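Local coordinates for USG-1 protein homolog (Pseudomonas aeruginosa, PDB 2HJS) that is probably an aspartate-semialdehyde dehydrogenase-like oxidoreductase that binds NAD or NADP and acts on aldehyde or oxo groups, though its own function is unproven, at residues H34-L39 with M49-S54. Numbering follows the deposited sequence.
Sequences HRLHLL and MGFAES
Leu36 sets its CD2 methyl over one face of the Phe51 ring. CD2 of Leu36 stands 3.5 Å from the centroid of the Phe51 ring and only 10° off its normal. This is a CH-pi contact over the middle of the face, slightly nearer the CD1-CE1 side of the ring: Leu36 CD2 is 3.6 Å from Phe51 CD1. CG of Phe51 is anti to the backbone N (chi1 177°), which carries the ring out to the leucine, and chi2 near 81° turns its face to the methyl. Two residues along each strand, Leu38 meets Met49, a selenomethionine. Leu38 CD1 rests against the base of the Met49 side chain and its selenium, 3.9 Å from Met49 CB and 4.0 Å from Met49 SE. All four side chains leave the backbone toward the other segment. The backbones stay apart, with Leu38 CA 8.5 Å from Met49 CA, because strand 54-60 runs between them. Its Leu56 touches Leu36, Leu38 and Phe51. Val23 of helix 17-28 packs on Leu38 and Phe51. Beyond Phe51 the chain reverses in a type I' turn, where Phe51 O accepts from both Ser54 N and Ser54 OG. The contact thus joins strand 36-40 to the edge strand 48-51 across one intervening strand, on the helix 17-28 side of the sheet in the Rossmann-type NAD-binding domain.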
loop_
_atom_site.group_PDB
_atom_site.type_symbol
_atom_site.label_atom_id
_atom_site.label_comp_id
_atom_site.label_asym_id
_atom_site.label_seq_id
_atom_site.Cartn_x
_atom_site.Cartn_y
_atom_site.Cartn_z
ATOM N N HIS A 34 -20.936 -37.383 2.339
ATOM C CA HIS A 34 -22.064 -38.189 1.943
ATOM C C HIS A 34 -23.158 -37.233 1.495
ATOM O O HIS A 34 -23.432 -37.147 0.306
ATOM C CB HIS A 34 -22.513 -39.060 3.113
ATOM C CG HIS A 34 -23.621 -39.994 2.776
ATOM N ND1 HIS A 34 -24.756 -40.112 3.553
ATOM C CD2 HIS A 34 -23.768 -40.879 1.758
ATOM C CE1 HIS A 34 -25.560 -41.011 3.020
ATOM N NE2 HIS A 34 -24.988 -41.483 1.928
ATOM N N ARG A 35 -23.744 -36.484 2.429
ATOM C CA ARG A 35 -24.710 -35.457 2.072
ATOM C C ARG A 35 -24.156 -34.075 2.359
ATOM O O ARG A 35 -23.422 -33.883 3.338
ATOM C CB ARG A 35 -26.029 -35.676 2.809
ATOM C CG ARG A 35 -26.713 -36.983 2.443
ATOM C CD ARG A 35 -28.005 -37.161 3.235
ATOM N NE ARG A 35 -28.526 -38.534 3.164
ATOM C CZ ARG A 35 -29.423 -38.965 2.281
ATOM N NH1 ARG A 35 -29.911 -38.138 1.375
ATOM N NH2 ARG A 35 -29.828 -40.227 2.304
ATOM N N LEU A 36 -24.466 -33.140 1.455
ATOM C CA LEU A 36 -24.100 -31.744 1.580
ATOM C C LEU A 36 -25.352 -30.885 1.761
ATOM O O LEU A 36 -26.295 -30.984 0.976
ATOM C CB LEU A 36 -23.300 -31.273 0.360
ATOM C CG LEU A 36 -22.871 -29.803 0.319
ATOM C CD1 LEU A 36 -22.036 -29.368 1.538
ATOM C CD2 LEU A 36 -22.153 -29.424 -0.985
ATOM N N HIS A 37 -25.335 -30.029 2.781
ATOM C CA HIS A 37 -26.435 -29.123 3.053
ATOM C C HIS A 37 -25.942 -27.688 2.979
ATOM O O HIS A 37 -25.046 -27.291 3.738
ATOM C CB HIS A 37 -27.022 -29.409 4.442
ATOM C CG HIS A 37 -27.521 -30.804 4.604
ATOM N ND1 HIS A 37 -28.732 -31.218 4.091
ATOM C CD2 HIS A 37 -26.973 -31.890 5.198
ATOM C CE1 HIS A 37 -28.915 -32.498 4.368
ATOM N NE2 HIS A 37 -27.866 -32.929 5.046
ATOM N N LEU A 38 -26.519 -26.921 2.061
ATOM C CA LEU A 38 -26.194 -25.517 1.875
ATOM C C LEU A 38 -27.169 -24.621 2.640
ATOM O O LEU A 38 -28.369 -24.738 2.491
ATOM C CB LEU A 38 -26.216 -25.169 0.386
ATOM C CG LEU A 38 -25.355 -26.008 -0.567
ATOM C CD1 LEU A 38 -25.338 -25.420 -1.983
ATOM C CD2 LEU A 38 -23.944 -26.151 -0.045
ATOM N N LEU A 39 -26.649 -23.715 3.459
ATOM C CA LEU A 39 -27.513 -22.891 4.286
ATOM C C LEU A 39 -27.152 -21.441 4.202
ATOM O O LEU A 39 -26.000 -21.098 3.978
ATOM C CB LEU A 39 -27.469 -23.364 5.740
ATOM C CG LEU A 39 -27.794 -24.843 5.936
ATOM C CD1 LEU A 39 -27.187 -25.315 7.232
ATOM C CD2 LEU A 39 -29.319 -25.102 5.881
HETATM N N MSE A 49 -27.949 -23.693 -6.092
HETATM C CA MSE A 49 -26.531 -23.608 -6.428
HETATM C C MSE A 49 -26.045 -24.906 -7.013
HETATM O O MSE A 49 -26.488 -25.976 -6.610
HETATM C CB MSE A 49 -25.687 -23.286 -5.196
HETATM C CG MSE A 49 -25.875 -21.907 -4.660
HETATM SE SE MSE A 49 -24.723 -21.631 -3.107
HETATM C CE MSE A 49 -22.948 -21.972 -3.915
ATOM N N GLY A 50 -25.108 -24.795 -7.944
ATOM C CA GLY A 50 -24.480 -25.952 -8.556
ATOM C C GLY A 50 -23.497 -26.632 -7.626
ATOM O O GLY A 50 -22.754 -25.970 -6.902
ATOM N N PHE A 51 -23.519 -27.961 -7.632
ATOM C CA PHE A 51 -22.528 -28.777 -6.938
ATOM C C PHE A 51 -22.399 -30.129 -7.626
ATOM O O PHE A 51 -23.401 -30.877 -7.774
ATOM C CB PHE A 51 -22.873 -28.976 -5.460
ATOM C CG PHE A 51 -21.904 -29.879 -4.735
ATOM C CD1 PHE A 51 -20.675 -29.381 -4.272
ATOM C CD2 PHE A 51 -22.198 -31.236 -4.549
ATOM C CE1 PHE A 51 -19.761 -30.213 -3.607
ATOM C CE2 PHE A 51 -21.297 -32.075 -3.898
ATOM C CZ PHE A 51 -20.065 -31.556 -3.416
ATOM N N ALA A 52 -21.174 -30.446 -8.046
ATOM C CA ALA A 52 -20.893 -31.720 -8.735
ATOM C C ALA A 52 -21.881 -32.003 -9.873
ATOM O O ALA A 52 -22.416 -33.116 -9.970
ATOM C CB ALA A 52 -20.865 -32.884 -7.731
ATOM N N GLU A 53 -22.131 -30.977 -10.700
ATOM C CA GLU A 53 -23.049 -31.025 -11.881
ATOM C C GLU A 53 -24.551 -31.086 -11.552
ATOM O O GLU A 53 -25.413 -30.964 -12.447
ATOM C CB GLU A 53 -22.653 -32.134 -12.884
ATOM C CG GLU A 53 -21.243 -31.938 -13.461
ATOM C CD GLU A 53 -20.750 -33.088 -14.353
ATOM O OE1 GLU A 53 -21.483 -34.094 -14.560
ATOM O OE2 GLU A 53 -19.602 -32.965 -14.861
ATOM N N SER A 54 -24.856 -31.278 -10.273
ATOM C CA SER A 54 -26.228 -31.289 -9.803
ATOM C C SER A 54 -26.603 -29.923 -9.187
ATOM O O SER A 54 -25.748 -29.046 -9.022
ATOM C CB SER A 54 -26.446 -32.463 -8.845
ATOM O OG SER A 54 -26.030 -32.169 -7.535
#